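Local coordinates for protein methyltransferase (Pyrococcus horikoshii, PDB 1IXK) that probably transfers a methyl group from S-adenosyl-L-methionine to carbon 5 of cytidine in RNA, at residues G29-R34 with Y274-L279; R62-K65 with Q69-R72; R295-Y298 with E303-G306. All blocks are in the same frame, centred on the assembly; numbering follows the deposited sequence.

Contact 1 of 3, residues G29-R34 with Y274-L279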
# COMPACT_ATOMS: atom_id res chain seq x y z
N GLY A 29 -20.47 4.17 12.38
CA GLY A 29 -21.21 4.33 13.62
C GLY A 29 -20.28 4.64 14.79
O GLY A 29 -19.30 5.36 14.62
N GLU A 30 -20.59 4.09 15.96
CA GLU A 30 -19.77 4.33 17.15
C GLU A 30 -18.31 3.92 17.00
O GLU A 30 -17.44 4.45 17.69
CB GLU A 30 -20.37 3.61 18.37
CG GLU A 30 -20.63 2.12 18.19
CD GLU A 30 -21.98 1.83 17.55
OE1 GLU A 30 -22.22 2.25 16.40
OE2 GLU A 30 -22.81 1.17 18.21
N ARG A 31 -18.03 3.00 16.09
CA ARG A 31 -16.65 2.56 15.86
C ARG A 31 -15.82 3.73 15.32
O ARG A 31 -14.59 3.74 15.41
CB ARG A 31 -16.60 1.39 14.88
CG ARG A 31 -15.20 0.84 14.64
CD ARG A 31 -15.18 -0.22 13.55
NE ARG A 31 -13.83 -0.73 13.32
CZ ARG A 31 -13.52 -1.67 12.44
NH1 ARG A 31 -14.47 -2.22 11.69
NH2 ARG A 31 -12.26 -2.07 12.31
N ALA A 32 -16.51 4.72 14.75
CA ALA A 32 -15.84 5.89 14.20
C ALA A 32 -14.84 6.49 15.18
O ALA A 32 -13.71 6.80 14.82
CB ALA A 32 -16.88 6.93 13.79
N ILE A 33 -15.26 6.66 16.43
CA ILE A 33 -14.39 7.23 17.45
C ILE A 33 -13.18 6.34 17.73
O ILE A 33 -12.07 6.83 17.89
CB ILE A 33 -15.16 7.48 18.78
CG1 ILE A 33 -14.23 8.08 19.83
CG2 ILE A 33 -15.75 6.18 19.29
CD1 ILE A 33 -13.69 9.44 19.45
N ARG A 34 -13.40 5.03 17.76
CA ARG A 34 -12.32 4.08 18.03
C ARG A 34 -11.26 4.10 16.91
O ARG A 34 -10.07 3.94 17.17
CB ARG A 34 -12.88 2.67 18.22
CG ARG A 34 -13.88 2.58 19.37
CD ARG A 34 -14.02 1.16 19.92
NE ARG A 34 -14.73 0.25 19.01
CZ ARG A 34 -16.02 0.33 18.73
NH1 ARG A 34 -16.77 1.27 19.28
NH2 ARG A 34 -16.57 -0.55 17.91
N TYR A 274 -6.39 -11.04 3.73
CA TYR A 274 -6.35 -10.25 4.96
C TYR A 274 -7.11 -8.94 5.00
O TYR A 274 -7.33 -8.29 3.97
CB TYR A 274 -4.90 -10.02 5.35
CG TYR A 274 -4.11 -11.31 5.40
CD1 TYR A 274 -3.45 -11.79 4.28
CD2 TYR A 274 -4.09 -12.08 6.57
CE1 TYR A 274 -2.78 -13.02 4.30
CE2 TYR A 274 -3.43 -13.30 6.60
CZ TYR A 274 -2.78 -13.76 5.47
OH TYR A 274 -2.14 -14.98 5.52
N GLY A 275 -7.49 -8.56 6.22
CA GLY A 275 -8.23 -7.33 6.43
C GLY A 275 -9.71 -7.59 6.52
O GLY A 275 -10.16 -8.74 6.59
N GLU A 276 -10.49 -6.52 6.53
CA GLU A 276 -11.94 -6.64 6.60
C GLU A 276 -12.48 -6.40 5.19
O GLU A 276 -11.80 -5.84 4.34
CB GLU A 276 -12.50 -5.61 7.58
CG GLU A 276 -12.19 -5.93 9.04
CD GLU A 276 -12.60 -4.83 9.99
OE1 GLU A 276 -13.75 -4.36 9.89
OE2 GLU A 276 -11.78 -4.45 10.85
N PRO A 277 -13.72 -6.84 4.93
CA PRO A 277 -14.32 -6.66 3.61
C PRO A 277 -14.46 -5.17 3.31
O PRO A 277 -14.73 -4.38 4.21
CB PRO A 277 -15.68 -7.34 3.74
CG PRO A 277 -15.47 -8.33 4.84
CD PRO A 277 -14.64 -7.57 5.82
N ALA A 278 -14.28 -4.79 2.04
CA ALA A 278 -14.43 -3.39 1.66
C ALA A 278 -15.91 -3.05 1.85
O ALA A 278 -16.74 -3.95 1.99
CB ALA A 278 -14.02 -3.19 0.20
N LEU A 279 -16.23 -1.77 1.84
CA LEU A 279 -17.61 -1.32 2.04
C LEU A 279 -18.46 -1.44 0.77
O LEU A 279 -18.05 -0.97 -0.29
CB LEU A 279 -17.59 0.14 2.51
CG LEU A 279 -16.77 0.43 3.78
CD1 LEU A 279 -16.64 1.93 3.98
CD2 LEU A 279 -17.43 -0.22 4.98
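R31 reaches across to E276 and meets its carboxylate edge to edge, the two chains arriving from opposite directions. The grip is end-on and bidentate: R31 NH1 donates to E276 OE1 at 2.9 Å and R31 NH2 to E276 OE2 at 2.8 Å. Each oxygen takes its N-H through the syn lone pair, and the bond from NH1 is nearly straight, 175° at the hydrogen. Guanidinium and carboxylate lie almost in one plane, 12° apart, which suits the paired bonds. The arginine spans the gap because it is stretched throughout: CG is anti to the backbone N (chi1 -177°) and the chain stays extended as far as NE, bridging backbones whose closest CA atoms, R31 CA and E276 CA, are 13.9 Å apart. R31 NE forms a second salt bridge, with D300 OD2, and the bonds to the two acids hold the guanidinium in its orientation; the ring of Y298 adds a cation-pi contact. E276 itself sits on a short strand paired with 295-297. This forked, coplanar Arg-Glu salt bridge ties the segment 29-34, which leads into helix 31-38, to the short edge strand 276-277 of the methyltransferase sheet.

Contact 2 of 3, residues R62-K65 with Q69-R72; sequences RLNK and QFKR
L63 and F70 make the tight, apolar half of this contact: L63 CB lies 3.7 Å from F70 CE1, the leucine crossing the phenylalanine at about a right angle, while L63 CD1 approaches the same ring carbon, F70 CE1, at 4.2 Å. The buried leucine faces the strand from the C-terminal part of helix 56-65, and the ring is wedged further by F47 and F80, both meeting it edge-to-face. This is a helix followed by a tight connection into strand 69-73, an outer strand of the four-stranded antiparallel sheet in the N-terminal part of the chain; the helix packs against that sheet through F70. On the looser side lies N64, an exposed residue whose amide is nearly parallel to the ring, the planes 19° apart. Its ND2 comes to 3.3 Å from F70 CZ in an oblique approach. With CG anti to the carbonyl carbon (chi1 -83°), the amide is swung over toward the strand. N64 ND2 also donates to the backbone O of F68, in the connection. A water completes the polar rim: it accepts from N64 ND2 at 3.0 Å and from the backbone N of F70 at 2.9 Å, and it sits over the centre of one face of the F70 ring. Q69, beside them, points its CB away from the helix and approaches through its CA, 4.2 Å from N64 ND2.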
# COMPACT_ATOMS: atom_id res chain seq x y z
N ARG A 62 19.63 -14.31 13.56
CA ARG A 62 20.65 -13.29 13.78
C ARG A 62 20.16 -12.13 14.64
O ARG A 62 20.86 -11.68 15.55
CB ARG A 62 21.16 -12.75 12.45
CG ARG A 62 22.03 -13.72 11.67
CD ARG A 62 22.52 -13.13 10.35
NE ARG A 62 23.13 -11.81 10.53
CZ ARG A 62 23.91 -11.23 9.62
NH1 ARG A 62 24.17 -11.84 8.47
NH2 ARG A 62 24.42 -10.02 9.86
N LEU A 63 18.96 -11.64 14.35
CA LEU A 63 18.39 -10.52 15.11
C LEU A 63 18.01 -10.92 16.53
O LEU A 63 18.24 -10.18 17.48
CB LEU A 63 17.17 -9.94 14.38
CG LEU A 63 17.50 -9.09 13.15
CD1 LEU A 63 16.23 -8.40 12.63
CD2 LEU A 63 18.53 -8.03 13.53
N ASN A 64 17.41 -12.10 16.67
CA ASN A 64 17.00 -12.59 17.99
C ASN A 64 18.24 -12.70 18.88
O ASN A 64 18.19 -12.36 20.06
CB ASN A 64 16.34 -13.97 17.86
CG ASN A 64 14.87 -13.89 17.49
OD1 ASN A 64 14.26 -14.90 17.15
ND2 ASN A 64 14.29 -12.69 17.57
N LYS A 65 19.34 -13.17 18.30
CA LYS A 65 20.58 -13.33 19.05
C LYS A 65 21.08 -12.00 19.60
O LYS A 65 21.74 -11.96 20.64
CB LYS A 65 21.66 -13.93 18.14
CG LYS A 65 22.92 -14.33 18.88
CD LYS A 65 24.17 -13.96 18.10
CE LYS A 65 24.34 -12.45 18.00
NZ LYS A 65 25.57 -12.06 17.27
N GLN A 69 13.20 -8.66 19.33
CA GLN A 69 12.06 -9.58 19.34
C GLN A 69 11.02 -8.95 18.42
O GLN A 69 10.93 -7.73 18.33
CB GLN A 69 11.52 -9.77 20.76
CG GLN A 69 12.56 -10.32 21.73
CD GLN A 69 12.00 -10.60 23.11
OE1 GLN A 69 11.27 -9.78 23.67
NE2 GLN A 69 12.35 -11.75 23.67
N PHE A 70 10.25 -9.78 17.74
CA PHE A 70 9.26 -9.27 16.80
C PHE A 70 8.17 -10.28 16.47
O PHE A 70 8.33 -11.48 16.71
CB PHE A 70 9.97 -8.86 15.50
CG PHE A 70 11.17 -9.71 15.18
CD1 PHE A 70 12.44 -9.33 15.61
CD2 PHE A 70 11.03 -10.91 14.48
CE1 PHE A 70 13.56 -10.13 15.35
CE2 PHE A 70 12.14 -11.72 14.22
CZ PHE A 70 13.40 -11.33 14.66
N LYS A 71 7.07 -9.78 15.92
CA LYS A 71 5.94 -10.62 15.54
C LYS A 71 5.76 -10.56 14.02
O LYS A 71 6.10 -9.56 13.39
CB LYS A 71 4.65 -10.13 16.19
CG LYS A 71 4.68 -10.05 17.70
CD LYS A 71 3.37 -9.47 18.22
CE LYS A 71 3.10 -8.10 17.62
NZ LYS A 71 1.81 -7.52 18.09
N ARG A 72 5.22 -11.62 13.45
CA ARG A 72 5.02 -11.66 12.01
C ARG A 72 3.91 -10.74 11.53
O ARG A 72 2.94 -10.48 12.24
CB ARG A 72 4.68 -13.09 11.57
CG ARG A 72 5.80 -13.80 10.83
CD ARG A 72 6.06 -13.17 9.47
NE ARG A 72 4.86 -13.10 8.64
CZ ARG A 72 4.15 -14.16 8.25
NH1 ARG A 72 4.52 -15.39 8.61
NH2 ARG A 72 3.07 -13.99 7.50
O HOH W 1 11.26 -12.53 17.85

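Contact 3 of 3, residues R295-Y298 with E303-G306; sequences RRLY and ETSG
L297 and T304 face each other where strand 295-297 turns back toward strand 307-314, its antiparallel neighbour in the Rossmann-like sheet of the class I methyltransferase fold. The side-chain contact is van der Waals: the two residues cross at about a right angle, and T304 OG1 rests 3.5 Å from L297 CB and 4.0 Å from L297 CD1. The hydroxyl lies between the backbone N and the carbonyl carbon of T304 (chi1 64°), which turns it toward the leucine.

Between the main chains, G306 CA directs a CA-H...O contact at L297 O, 3.6 Å away with 139° at the hydrogen, while the backbones of L297 and F307 hydrogen-bond just beyond.

The polar groups of Y298 find their partners outside both segments. Its CB points away from 303-306, its OH bonds to the indole of W28, and its backbone N is held by H302. The side chain of S305 lies about 5 Å from that of C247, the predicted nucleophile, here disulfide-bonded to C197, so the loop borders the probable active site.

One hydrogen bond is internal to the loop: T304 OG1 donates to S305 O at 2.9 Å, approaching 20° out of the carbonyl plane.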
# COMPACT_ATOMS: atom_id res chain seq x y z
N ARG A 295 -10.26 -5.28 0.21
CA ARG A 295 -10.07 -5.30 1.66
C ARG A 295 -9.68 -3.95 2.25
O ARG A 295 -9.20 -3.07 1.55
CB ARG A 295 -8.97 -6.30 2.04
CG ARG A 295 -9.00 -7.60 1.26
CD ARG A 295 -10.33 -8.30 1.40
NE ARG A 295 -10.58 -8.78 2.75
CZ ARG A 295 -11.72 -9.35 3.13
NH1 ARG A 295 -12.70 -9.51 2.26
NH2 ARG A 295 -11.87 -9.77 4.38
N ARG A 296 -9.90 -3.81 3.55
CA ARG A 296 -9.55 -2.60 4.28
C ARG A 296 -8.87 -2.99 5.59
O ARG A 296 -9.24 -3.98 6.23
CB ARG A 296 -10.79 -1.78 4.63
CG ARG A 296 -11.25 -0.81 3.55
CD ARG A 296 -12.51 -0.10 4.00
NE ARG A 296 -12.95 0.92 3.06
CZ ARG A 296 -12.87 2.23 3.28
NH1 ARG A 296 -12.36 2.68 4.42
NH2 ARG A 296 -13.31 3.09 2.37
N LEU A 297 -7.86 -2.21 5.97
CA LEU A 297 -7.16 -2.41 7.22
C LEU A 297 -7.51 -1.18 8.05
O LEU A 297 -7.52 -0.06 7.53
CB LEU A 297 -5.64 -2.47 7.01
CG LEU A 297 -5.09 -3.68 6.25
CD1 LEU A 297 -3.58 -3.55 6.13
CD2 LEU A 297 -5.47 -4.97 6.97
N TYR A 298 -7.83 -1.40 9.32
CA TYR A 298 -8.21 -0.31 10.21
C TYR A 298 -7.22 -0.17 11.36
O TYR A 298 -6.76 -1.17 11.92
CB TYR A 298 -9.61 -0.58 10.76
CG TYR A 298 -10.70 -0.47 9.73
CD1 TYR A 298 -11.13 0.78 9.27
CD2 TYR A 298 -11.32 -1.61 9.22
CE1 TYR A 298 -12.14 0.89 8.33
CE2 TYR A 298 -12.34 -1.51 8.27
CZ TYR A 298 -12.75 -0.25 7.84
OH TYR A 298 -13.77 -0.13 6.93
N GLU A 303 -3.43 -2.24 13.69
CA GLU A 303 -2.23 -1.50 14.07
C GLU A 303 -1.49 -0.95 12.85
O GLU A 303 -0.27 -0.98 12.80
CB GLU A 303 -1.29 -2.39 14.88
CG GLU A 303 -1.89 -2.88 16.19
CD GLU A 303 -0.86 -3.56 17.09
OE1 GLU A 303 -1.25 -4.01 18.19
OE2 GLU A 303 0.32 -3.65 16.69
N THR A 304 -2.25 -0.46 11.87
CA THR A 304 -1.68 0.12 10.66
C THR A 304 -2.46 1.39 10.41
O THR A 304 -3.36 1.72 11.18
CB THR A 304 -1.89 -0.80 9.43
OG1 THR A 304 -3.30 -0.92 9.17
CG2 THR A 304 -1.31 -2.19 9.67
N SER A 305 -2.12 2.12 9.35
CA SER A 305 -2.86 3.33 9.02
C SER A 305 -4.12 2.81 8.33
O SER A 305 -4.23 1.62 8.07
CB SER A 305 -2.07 4.18 8.02
OG SER A 305 -0.77 4.48 8.50
N GLY A 306 -5.07 3.70 8.05
CA GLY A 306 -6.27 3.27 7.34
C GLY A 306 -5.74 2.80 6.00
O GLY A 306 -4.94 3.50 5.38

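Overall arrangement
From the N terminus, residues 29-34 come first, and contact 1 closes only after some 240 residues, at 274-279, tying the N-terminal segment that leads into helix 31-38 to the edge of the methyltransferase-fold sheet. Within that long loop, contact 2 closes a very short one, from helix 56-65 into strand 69-73 of the small antiparallel sheet; its centre is about 31 Å from that of contact 1. Contact 3 follows in series as the chain returns from strand 295-297 toward 307-314. Contacts 1 and 3 touch, their centres about 9 Å apart: strands 276-277 and 295-297 pair through E276 N and R296 O, 2.8 Å apart. No two loops cross.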